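Local coordinates for uncharacterized conserved (PDB 7O21), which probably trims cell-wall peptidoglycan as an L,D-carboxypeptidase of the YkuD family and takes part in generating the curvature of the predatory Bdellovibrio cell, at residues A[29-34]-A[252-257]; A[60-65]-A[186-191]; A[220-225]-A[293-298]. All coordinates share one frame; numbering follows the deposited sequence.

In the fold
Contacts 1 and 2 lie side by side, their centres about 9 Å apart, where the YkuD catalytic region meets the NTF2-like region. They meet at strand 30-32 of contact 1, where L30 and Q32 receive bonds from H187 and R191 of contact 2's helix. Contact 3 is about 20 Å from contact 1 and 28 Å from contact 2, centre to centre, and touches neither. It nevertheless reaches the same five-stranded antiparallel sheet as contact 1, at the opposite outermost strand, 290-300. Along the chain contact 2 is nested within the loop closed by contact 1, whereas contacts 1 and 3 interleave. The N-terminal segment thus completes a sheet built mainly from C-terminal sequence.

Contact 1: residues A[29-34]-A[252-257]; sequences SLLQIS and PYIVQH
Q32 and I254 form the close centre of an antiparallel strand pair in which 29-34 runs along the edge of 252-257. L31 and Q32 both face I254, a classic beta bulge: I254 O accepts from L31 N (3.0 Å) and, weakly, from Q32 N, while I254 N returns a bond to Q32 O. With CG anti to the backbone N (chi1 -163°) and the chain extended beyond it, the Q32 amide reaches P252, where NE2 donates to P252 O over 3.1 Å, toward an in-plane lone pair of the carbonyl and nearly straight at 162°. OE1 accepts from R191 of helix 184-206, so both ends of the amide are held. The same NE2 lies 3.8 Å from I254 CD1. Beyond it S34 CB sits over a face of the Y253 ring, 4.0 Å from its centroid, a CH-pi contact, and I33 CG2 approaches Y253 CE1 obliquely.

Against the buried Q32, I254 and Y253 stand the partly exposed S29 and Q256; P252 is partly exposed too. Q256 N bonds to S29 O (2.9 Å) on an in-plane lone pair, and S29 OG lies at the edge of the H257 ring, 3.3 Å from CD2.

L30 CD1 meets V255 CG2 at 4.1 Å, and strand 172-176 covers both through L174. On the face of Q32 and I254, I254 packs on L194 of helix 184-206, which L31 also touches. Strand 246-257 continues the sheet to strand 260-270, so 30-32 is an outermost strand wedged between the catalytic region's strand 172-176 and that long helix.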
loop_
_atom_site.group_PDB
_atom_site.type_symbol
_atom_site.label_atom_id
_atom_site.label_comp_id
_atom_site.label_asym_id
_atom_site.label_seq_id
_atom_site.Cartn_x
_atom_site.Cartn_y
_atom_site.Cartn_z
ATOM N N SER A 29 -4.201 -22.875 -13.239
ATOM C CA SER A 29 -4.310 -21.963 -12.107
ATOM C C SER A 29 -5.062 -20.677 -12.421
ATOM O O SER A 29 -5.512 -20.004 -11.483
ATOM C CB SER A 29 -2.937 -21.643 -11.514
ATOM O OG SER A 29 -2.299 -22.832 -11.038
ATOM N N LEU A 30 -5.194 -20.301 -13.692
ATOM C CA LEU A 30 -5.925 -19.093 -14.061
ATOM C C LEU A 30 -7.281 -19.552 -14.567
ATOM O O LEU A 30 -7.415 -19.984 -15.716
ATOM C CB LEU A 30 -5.171 -18.303 -15.123
ATOM C CG LEU A 30 -5.929 -17.107 -15.699
ATOM C CD1 LEU A 30 -6.305 -16.095 -14.613
ATOM C CD2 LEU A 30 -5.093 -16.421 -16.784
ATOM N N LEU A 31 -8.289 -19.480 -13.695
ATOM C CA LEU A 31 -9.583 -20.069 -14.018
ATOM C C LEU A 31 -10.568 -19.106 -14.668
ATOM O O LEU A 31 -11.395 -19.542 -15.469
ATOM C CB LEU A 31 -10.202 -20.723 -12.776
ATOM C CG LEU A 31 -9.424 -21.964 -12.320
ATOM C CD1 LEU A 31 -9.966 -22.467 -10.995
ATOM C CD2 LEU A 31 -9.481 -23.060 -13.376
ATOM N N GLN A 32 -10.523 -17.814 -14.341
ATOM C CA GLN A 32 -11.484 -16.871 -14.902
ATOM C C GLN A 32 -10.927 -15.465 -14.733
ATOM O O GLN A 32 -10.216 -15.187 -13.765
ATOM C CB GLN A 32 -12.829 -16.972 -14.164
ATOM C CG GLN A 32 -14.010 -16.346 -14.904
ATOM C CD GLN A 32 -15.336 -16.816 -14.343
ATOM O OE1 GLN A 32 -16.027 -17.632 -14.954
ATOM N NE2 GLN A 32 -15.677 -16.333 -13.161
ATOM N N ILE A 33 -11.247 -14.586 -15.691
ATOM C CA ILE A 33 -10.906 -13.168 -15.628
ATOM C C ILE A 33 -12.194 -12.387 -15.397
ATOM O O ILE A 33 -13.255 -12.753 -15.921
ATOM C CB ILE A 33 -10.168 -12.737 -16.916
ATOM C CG1 ILE A 33 -8.826 -13.470 -16.990
ATOM C CG2 ILE A 33 -9.941 -11.227 -16.964
ATOM C CD1 ILE A 33 -8.097 -13.317 -18.314
ATOM N N SER A 34 -12.128 -11.355 -14.563
ATOM C CA SER A 34 -13.358 -10.658 -14.203
ATOM C C SER A 34 -13.924 -9.911 -15.409
ATOM O O SER A 34 -13.185 -9.408 -16.261
ATOM C CB SER A 34 -13.115 -9.683 -13.057
ATOM O OG SER A 34 -14.222 -8.812 -12.918
ATOM N N PRO A 252 -16.181 -13.007 -11.453
ATOM C CA PRO A 252 -14.926 -12.708 -10.762
ATOM C C PRO A 252 -13.676 -13.190 -11.486
ATOM O O PRO A 252 -13.707 -14.074 -12.345
ATOM C CB PRO A 252 -15.077 -13.501 -9.454
ATOM C CG PRO A 252 -15.866 -14.690 -9.866
ATOM C CD PRO A 252 -16.879 -14.158 -10.855
ATOM N N TYR A 253 -12.549 -12.546 -11.139
ATOM C CA TYR A 253 -11.245 -13.184 -11.292
ATOM C C TYR A 253 -11.215 -14.374 -10.345
ATOM O O TYR A 253 -11.650 -14.282 -9.195
ATOM C CB TYR A 253 -10.092 -12.280 -10.822
ATOM C CG TYR A 253 -9.624 -11.108 -11.667
ATOM C CD1 TYR A 253 -8.894 -11.284 -12.839
ATOM C CD2 TYR A 253 -9.832 -9.814 -11.227
ATOM C CE1 TYR A 253 -8.441 -10.180 -13.574
ATOM C CE2 TYR A 253 -9.393 -8.734 -11.945
ATOM C CZ TYR A 253 -8.683 -8.914 -13.096
ATOM O OH TYR A 253 -8.277 -7.788 -13.785
ATOM N N ILE A 254 -10.671 -15.487 -10.820
ATOM C CA ILE A 254 -10.443 -16.662 -9.977
ATOM C C ILE A 254 -9.070 -17.217 -10.321
ATOM O O ILE A 254 -8.820 -17.596 -11.475
ATOM C CB ILE A 254 -11.504 -17.757 -10.172
ATOM C CG1 ILE A 254 -12.899 -17.170 -9.976
ATOM C CG2 ILE A 254 -11.247 -18.916 -9.184
ATOM C CD1 ILE A 254 -14.043 -18.160 -10.268
ATOM N N VAL A 255 -8.175 -17.236 -9.335
ATOM C CA VAL A 255 -6.856 -17.846 -9.462
ATOM C C VAL A 255 -6.696 -18.847 -8.324
ATOM O O VAL A 255 -6.930 -18.515 -7.157
ATOM C CB VAL A 255 -5.737 -16.794 -9.406
ATOM C CG1 VAL A 255 -4.377 -17.457 -9.560
ATOM C CG2 VAL A 255 -5.933 -15.789 -10.522
ATOM N N GLN A 256 -6.273 -20.063 -8.666
ATOM C CA GLN A 256 -6.037 -21.104 -7.670
ATOM C C GLN A 256 -4.692 -21.735 -7.982
ATOM O O GLN A 256 -4.537 -22.380 -9.020
ATOM C CB GLN A 256 -7.143 -22.156 -7.712
ATOM C CG GLN A 256 -7.297 -22.912 -6.399
ATOM C CD GLN A 256 -6.168 -23.890 -6.144
ATOM O OE1 GLN A 256 -5.353 -23.715 -5.219
ATOM N NE2 GLN A 256 -6.113 -24.937 -6.959
ATOM N N HIS A 257 -3.724 -21.544 -7.094
ATOM C CA HIS A 257 -2.380 -22.058 -7.299
ATOM C C HIS A 257 -1.805 -22.524 -5.968
ATOM O O HIS A 257 -1.893 -21.809 -4.967
ATOM C CB HIS A 257 -1.494 -20.977 -7.937
ATOM C CG HIS A 257 -0.103 -21.432 -8.219
ATOM N ND1 HIS A 257 0.976 -21.036 -7.458
ATOM C CD2 HIS A 257 0.385 -22.260 -9.167
ATOM C CE1 HIS A 257 2.073 -21.591 -7.937
ATOM N NE2 HIS A 257 1.741 -22.352 -8.964
#

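Contact 2: residues A[60-65]-A[186-191]; sequences GEQIQK and EHDKRR
E61 and Q62 approach helix 186-191 with their backbones well apart, the nearest CA pair being Q62 and D188 at 8.1 Å. The axes of strand 62-65 and the helix come no closer than 10.5 Å and run at 136° to each other, so side chains make most of the contact and no hydrogen bond spans it.

R191 carries the largest share. Its CD lies 3.4 Å from E61 O, and the bend at chi3 (60°) then turns the guanidinium beneath E61 CB, 4.1 Å above the plane and over its centre. The E61 carboxylate, turned 45° to the guanidinium, makes a long salt bridge, OE1 to NH1 at 3.8 Å; the oxygen stands well out of the guanidinium plane, so only the charges attract. Within the helix the grip is firmer: R191 NH2 donates to D188 OD1 over 2.8 Å, near the guanidinium plane, with a weak second bond from NE. D188, together with Q32 of strand 30-32, holds the orientation of the guanidinium that E61 covers, and Q62 NE2 hovers 4.1 Å from the same OD1. Farther along, I63 CD1 reaches the H187 ring obliquely, 3.9 Å from CE1; the two side chains cross at about a right angle. E61 and Q62 form the exposed side, while I63 and H187 are buried.

Strand 30-32 runs alongside both elements and holds the helix through H187 NE2 to L30 O and R191 NH1 to Q32 OE1. I63 also packs on L30, on L26 of strand 26-27 and on F56 of the neighbouring strand 52-59.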
loop_
_atom_site.group_PDB
_atom_site.type_symbol
_atom_site.label_atom_id
_atom_site.label_comp_id
_atom_site.label_asym_id
_atom_site.label_seq_id
_atom_site.Cartn_x
_atom_site.Cartn_y
_atom_site.Cartn_z
ATOM N N GLY A 60 -15.410 -13.698 -22.454
ATOM C CA GLY A 60 -16.568 -14.106 -21.683
ATOM C C GLY A 60 -16.132 -14.809 -20.411
ATOM O O GLY A 60 -15.338 -14.280 -19.620
ATOM N N GLU A 61 -16.648 -16.022 -20.209
ATOM C CA GLU A 61 -16.241 -16.871 -19.098
ATOM C C GLU A 61 -14.957 -17.629 -19.381
ATOM O O GLU A 61 -14.417 -18.272 -18.472
ATOM C CB GLU A 61 -17.331 -17.900 -18.783
ATOM C CG GLU A 61 -18.672 -17.301 -18.411
ATOM C CD GLU A 61 -19.649 -18.357 -17.918
ATOM O OE1 GLU A 61 -20.072 -18.283 -16.746
ATOM O OE2 GLU A 61 -19.974 -19.270 -18.703
ATOM N N GLN A 62 -14.472 -17.584 -20.614
ATOM C CA GLN A 62 -13.254 -18.271 -21.003
ATOM C C GLN A 62 -12.064 -17.317 -20.959
ATOM O O GLN A 62 -12.197 -16.110 -20.726
ATOM C CB GLN A 62 -13.391 -18.876 -22.407
ATOM C CG GLN A 62 -14.153 -20.195 -22.463
ATOM C CD GLN A 62 -15.617 -20.036 -22.128
ATOM O OE1 GLN A 62 -16.318 -19.230 -22.740
ATOM N NE2 GLN A 62 -16.095 -20.805 -21.149
ATOM N N ILE A 63 -10.882 -17.889 -21.144
ATOM C CA ILE A 63 -9.648 -17.128 -21.258
ATOM C C ILE A 63 -8.978 -17.536 -22.563
ATOM O O ILE A 63 -9.148 -18.662 -23.042
ATOM C CB ILE A 63 -8.698 -17.358 -20.058
ATOM C CG1 ILE A 63 -8.190 -18.804 -20.040
ATOM C CG2 ILE A 63 -9.387 -16.968 -18.752
ATOM C CD1 ILE A 63 -7.162 -19.082 -18.961
ATOM N N GLN A 64 -8.195 -16.623 -23.131
ATOM C CA GLN A 64 -7.540 -16.878 -24.407
ATOM C C GLN A 64 -6.127 -16.320 -24.345
ATOM O O GLN A 64 -5.941 -15.162 -23.974
ATOM C CB GLN A 64 -8.318 -16.188 -25.531
ATOM C CG GLN A 64 -7.818 -16.496 -26.931
ATOM C CD GLN A 64 -8.723 -15.927 -28.000
ATOM O OE1 GLN A 64 -9.783 -15.374 -27.705
ATOM N NE2 GLN A 64 -8.314 -16.066 -29.258
ATOM N N LYS A 65 -5.140 -17.131 -24.712
ATOM C CA LYS A 65 -3.768 -16.646 -24.775
ATOM C C LYS A 65 -3.606 -15.829 -26.045
ATOM O O LYS A 65 -3.956 -16.287 -27.138
ATOM C CB LYS A 65 -2.778 -17.813 -24.770
ATOM C CG LYS A 65 -1.316 -17.379 -24.690
ATOM C CD LYS A 65 -0.358 -18.566 -24.793
ATOM C CE LYS A 65 -0.163 -19.250 -23.441
ATOM N NZ LYS A 65 0.854 -20.350 -23.469
ATOM N N GLU A 186 -11.037 -30.077 -18.887
ATOM C CA GLU A 186 -10.585 -30.079 -17.504
ATOM C C GLU A 186 -10.587 -28.665 -16.937
ATOM O O GLU A 186 -10.992 -28.448 -15.788
ATOM C CB GLU A 186 -9.178 -30.669 -17.422
ATOM C CG GLU A 186 -8.593 -30.736 -16.031
ATOM C CD GLU A 186 -9.467 -31.498 -15.053
ATOM O OE1 GLU A 186 -10.267 -32.357 -15.489
ATOM O OE2 GLU A 186 -9.346 -31.238 -13.840
ATOM N N HIS A 187 -10.155 -27.686 -17.741
ATOM C CA HIS A 187 -10.119 -26.295 -17.282
ATOM C C HIS A 187 -11.514 -25.804 -16.936
ATOM O O HIS A 187 -11.728 -25.194 -15.879
ATOM C CB HIS A 187 -9.507 -25.395 -18.357
ATOM C CG HIS A 187 -9.071 -24.061 -17.840
ATOM N ND1 HIS A 187 -9.897 -22.958 -17.831
ATOM C CD2 HIS A 187 -7.895 -23.661 -17.305
ATOM C CE1 HIS A 187 -9.244 -21.931 -17.316
ATOM N NE2 HIS A 187 -8.032 -22.334 -16.978
ATOM N N ASP A 188 -12.485 -26.062 -17.814
ATOM C CA ASP A 188 -13.848 -25.621 -17.545
ATOM C C ASP A 188 -14.424 -26.319 -16.322
ATOM O O ASP A 188 -15.177 -25.712 -15.550
ATOM C CB ASP A 188 -14.747 -25.843 -18.758
ATOM C CG ASP A 188 -16.119 -25.250 -18.562
ATOM O OD1 ASP A 188 -16.228 -24.006 -18.554
ATOM O OD2 ASP A 188 -17.087 -26.021 -18.391
ATOM N N LYS A 189 -14.088 -27.593 -16.129
ATOM C CA LYS A 189 -14.558 -28.299 -14.945
ATOM C C LYS A 189 -14.038 -27.627 -13.685
ATOM O O LYS A 189 -14.799 -27.360 -12.750
ATOM C CB LYS A 189 -14.130 -29.768 -15.014
ATOM C CG LYS A 189 -14.667 -30.629 -13.882
ATOM C CD LYS A 189 -13.636 -30.795 -12.777
ATOM C CE LYS A 189 -14.158 -31.690 -11.655
ATOM N NZ LYS A 189 -15.538 -31.324 -11.213
ATOM N N ARG A 190 -12.737 -27.332 -13.652
ATOM C CA ARG A 190 -12.151 -26.644 -12.505
ATOM C C ARG A 190 -12.767 -25.269 -12.301
ATOM O O ARG A 190 -13.043 -24.870 -11.162
ATOM C CB ARG A 190 -10.640 -26.531 -12.684
ATOM C CG ARG A 190 -9.948 -27.875 -12.742
ATOM C CD ARG A 190 -8.452 -27.725 -12.624
ATOM N NE ARG A 190 -7.781 -29.003 -12.826
ATOM C CZ ARG A 190 -6.544 -29.263 -12.422
ATOM N NH1 ARG A 190 -5.841 -28.332 -11.785
ATOM N NH2 ARG A 190 -6.014 -30.452 -12.657
ATOM N N ARG A 191 -12.977 -24.525 -13.390
ATOM C CA ARG A 191 -13.601 -23.211 -13.268
ATOM C C ARG A 191 -14.992 -23.322 -12.655
ATOM O O ARG A 191 -15.343 -22.560 -11.749
ATOM C CB ARG A 191 -13.653 -22.518 -14.631
ATOM C CG ARG A 191 -14.179 -21.085 -14.585
ATOM C CD ARG A 191 -14.469 -20.514 -15.979
ATOM N NE ARG A 191 -15.464 -21.304 -16.705
ATOM C CZ ARG A 191 -16.768 -21.275 -16.453
ATOM N NH1 ARG A 191 -17.247 -20.487 -15.496
ATOM N NH2 ARG A 191 -17.596 -22.034 -17.157
#

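Contact 3: residues A[220-225]-A[293-298]; sequences GFKAPG and IIREEW
G220 meets R295 at the corner where the chain turns into 221-223, a short strand with few bonds running parallel to 293-298. G220 O receives a weak bond from R295 NH2 (3.4 Å) and a bond donated by a water, which accepts from R295 NH1 at the edge of the guanidinium.

At F221 the ring turns in toward the second strand. A chi1 of 171° swings it opposite its own backbone N and brings CE1 to 3.8 Å from E296 CB, which lies at the ring edge, and to I293 CG2 at 4.0 Å. Y217 meets the same ring edge-to-face, and W231 meets it with its plane at about 60°.

K222 supplies the main backbone link, its N donating to I294 O over 3.1 Å. The side chains of K222 and R295 run alongside each other in one direction, with the aliphatic K222 CD 4.0 Å above the guanidinium plane and offset toward its rim. The two cationic ends remain separated, K222 NZ to R295 NH2 being 6.0 Å. R295 bends at chi2 (-79°), carrying NH2 back over its own strand to I294 O at 2.8 Å.

A223 CB then touches E296 O at 3.4 Å, and P224 makes only a loose approach before packing on W134 of the second subunit; at G225 the carbonyl bonds to Y109 of that subunit.

I294 O thus accepts from K222 N and R295 NH2 on opposite faces of its plane, beside the bulge where I294 and R295 both face Y283. Buried E296 is satisfied by K280 and Y217. The short strand is therefore held by one direct backbone bond to a carbonyl oxygen that accepts two hydrogen bonds, with R295 fixed by its own strand, G220 and water, while F221 is buried by packing alone, next to the dimer interface.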
loop_
_atom_site.group_PDB
_atom_site.type_symbol
_atom_site.label_atom_id
_atom_site.label_comp_id
_atom_site.label_asym_id
_atom_site.label_seq_id
_atom_site.Cartn_x
_atom_site.Cartn_y
_atom_site.Cartn_z
ATOM N N GLY A 220 -8.480 -18.318 11.958
ATOM C CA GLY A 220 -7.499 -17.248 12.012
ATOM C C GLY A 220 -7.771 -16.100 11.057
ATOM O O GLY A 220 -6.876 -15.300 10.761
ATOM N N PHE A 221 -9.005 -16.026 10.566
ATOM C CA PHE A 221 -9.414 -14.963 9.655
ATOM C C PHE A 221 -9.092 -13.592 10.234
ATOM O O PHE A 221 -9.214 -13.357 11.442
ATOM C CB PHE A 221 -10.927 -15.067 9.449
ATOM C CG PHE A 221 -11.530 -13.909 8.710
ATOM C CD1 PHE A 221 -11.539 -13.891 7.327
ATOM C CD2 PHE A 221 -12.096 -12.840 9.399
ATOM C CE1 PHE A 221 -12.085 -12.836 6.637
ATOM C CE2 PHE A 221 -12.651 -11.774 8.715
ATOM C CZ PHE A 221 -12.653 -11.763 7.332
ATOM N N LYS A 222 -8.709 -12.676 9.354
ATOM C CA LYS A 222 -8.550 -11.281 9.723
ATOM C C LYS A 222 -9.016 -10.418 8.562
ATOM O O LYS A 222 -8.916 -10.807 7.392
ATOM C CB LYS A 222 -7.090 -10.947 10.047
ATOM C CG LYS A 222 -6.580 -11.593 11.322
ATOM C CD LYS A 222 -5.069 -11.474 11.428
ATOM C CE LYS A 222 -4.545 -12.325 12.568
ATOM N NZ LYS A 222 -5.439 -12.224 13.751
ATOM N N ALA A 223 -9.541 -9.248 8.902
ATOM C CA ALA A 223 -9.797 -8.178 7.954
ATOM C C ALA A 223 -9.549 -6.892 8.716
ATOM O O ALA A 223 -9.439 -6.924 9.943
ATOM C CB ALA A 223 -11.244 -8.229 7.445
ATOM N N PRO A 224 -9.380 -5.760 8.027
ATOM C CA PRO A 224 -9.152 -4.510 8.773
ATOM C C PRO A 224 -10.239 -4.272 9.809
ATOM O O PRO A 224 -11.414 -4.119 9.463
ATOM C CB PRO A 224 -9.149 -3.436 7.677
ATOM C CG PRO A 224 -8.708 -4.182 6.430
ATOM C CD PRO A 224 -9.349 -5.549 6.566
ATOM N N GLY A 225 -9.859 -4.272 11.090
ATOM C CA GLY A 225 -10.807 -4.052 12.162
ATOM C C GLY A 225 -11.495 -5.289 12.698
ATOM O O GLY A 225 -12.336 -5.165 13.596
ATOM N N ILE A 293 -11.604 -19.098 3.955
ATOM C CA ILE A 293 -11.220 -17.702 3.790
ATOM C C ILE A 293 -10.371 -17.244 4.969
ATOM O O ILE A 293 -10.757 -17.403 6.137
ATOM C CB ILE A 293 -12.481 -16.838 3.630
ATOM C CG1 ILE A 293 -13.269 -17.239 2.373
ATOM C CG2 ILE A 293 -12.125 -15.376 3.609
ATOM C CD1 ILE A 293 -14.662 -16.599 2.309
ATOM N N ILE A 294 -9.190 -16.699 4.671
ATOM C CA ILE A 294 -8.280 -16.161 5.675
ATOM C C ILE A 294 -8.300 -14.639 5.724
ATOM O O ILE A 294 -7.933 -14.047 6.738
ATOM C CB ILE A 294 -6.844 -16.684 5.478
ATOM C CG1 ILE A 294 -6.319 -16.340 4.083
ATOM C CG2 ILE A 294 -6.816 -18.183 5.718
ATOM C CD1 ILE A 294 -4.799 -16.347 4.022
ATOM N N ARG A 295 -8.668 -13.987 4.622
ATOM C CA ARG A 295 -8.716 -12.529 4.580
ATOM C C ARG A 295 -9.803 -12.133 3.591
ATOM O O ARG A 295 -10.037 -12.829 2.605
ATOM C CB ARG A 295 -7.390 -11.918 4.093
ATOM C CG ARG A 295 -6.104 -12.394 4.779
ATOM C CD ARG A 295 -5.903 -11.718 6.138
ATOM N NE ARG A 295 -4.631 -12.077 6.767
ATOM C CZ ARG A 295 -4.464 -13.068 7.640
ATOM N NH1 ARG A 295 -3.261 -13.297 8.150
ATOM N NH2 ARG A 295 -5.483 -13.845 7.995
ATOM N N GLU A 296 -10.494 -11.032 3.873
ATOM C CA GLU A 296 -11.541 -10.538 2.981
ATOM C C GLU A 296 -11.481 -9.018 3.003
ATOM O O GLU A 296 -11.590 -8.411 4.076
ATOM C CB GLU A 296 -12.912 -11.039 3.446
ATOM C CG GLU A 296 -14.078 -10.623 2.543
ATOM C CD GLU A 296 -15.362 -11.348 2.859
ATOM O OE1 GLU A 296 -15.291 -12.407 3.514
ATOM O OE2 GLU A 296 -16.453 -10.883 2.459
ATOM N N GLU A 297 -11.299 -8.408 1.829
ATOM C CA GLU A 297 -11.125 -6.967 1.698
ATOM C C GLU A 297 -12.269 -6.366 0.893
ATOM O O GLU A 297 -12.854 -7.018 0.023
ATOM C CB GLU A 297 -9.807 -6.630 0.993
ATOM C CG GLU A 297 -8.549 -7.075 1.734
ATOM C CD GLU A 297 -7.264 -6.741 0.981
ATOM O OE1 GLU A 297 -7.208 -6.923 -0.260
ATOM O OE2 GLU A 297 -6.302 -6.290 1.634
ATOM N N TRP A 298 -12.585 -5.108 1.194
ATOM C CA TRP A 298 -13.599 -4.367 0.456
ATOM C C TRP A 298 -13.108 -2.935 0.309
ATOM O O TRP A 298 -12.640 -2.330 1.282
ATOM C CB TRP A 298 -14.950 -4.401 1.192
ATOM C CG TRP A 298 -16.107 -3.720 0.463
ATOM C CD1 TRP A 298 -17.022 -4.310 -0.365
ATOM C CD2 TRP A 298 -16.489 -2.335 0.557
ATOM N NE1 TRP A 298 -17.930 -3.377 -0.812
ATOM C CE2 TRP A 298 -17.617 -2.158 -0.270
ATOM C CE3 TRP A 298 -15.967 -1.229 1.236
ATOM C CZ2 TRP A 298 -18.252 -0.917 -0.417
ATOM C CZ3 TRP A 298 -16.596 0.001 1.082
ATOM C CH2 TRP A 298 -17.724 0.143 0.262
HETATM O O HOH W 1 -3.714 -15.437 10.322
#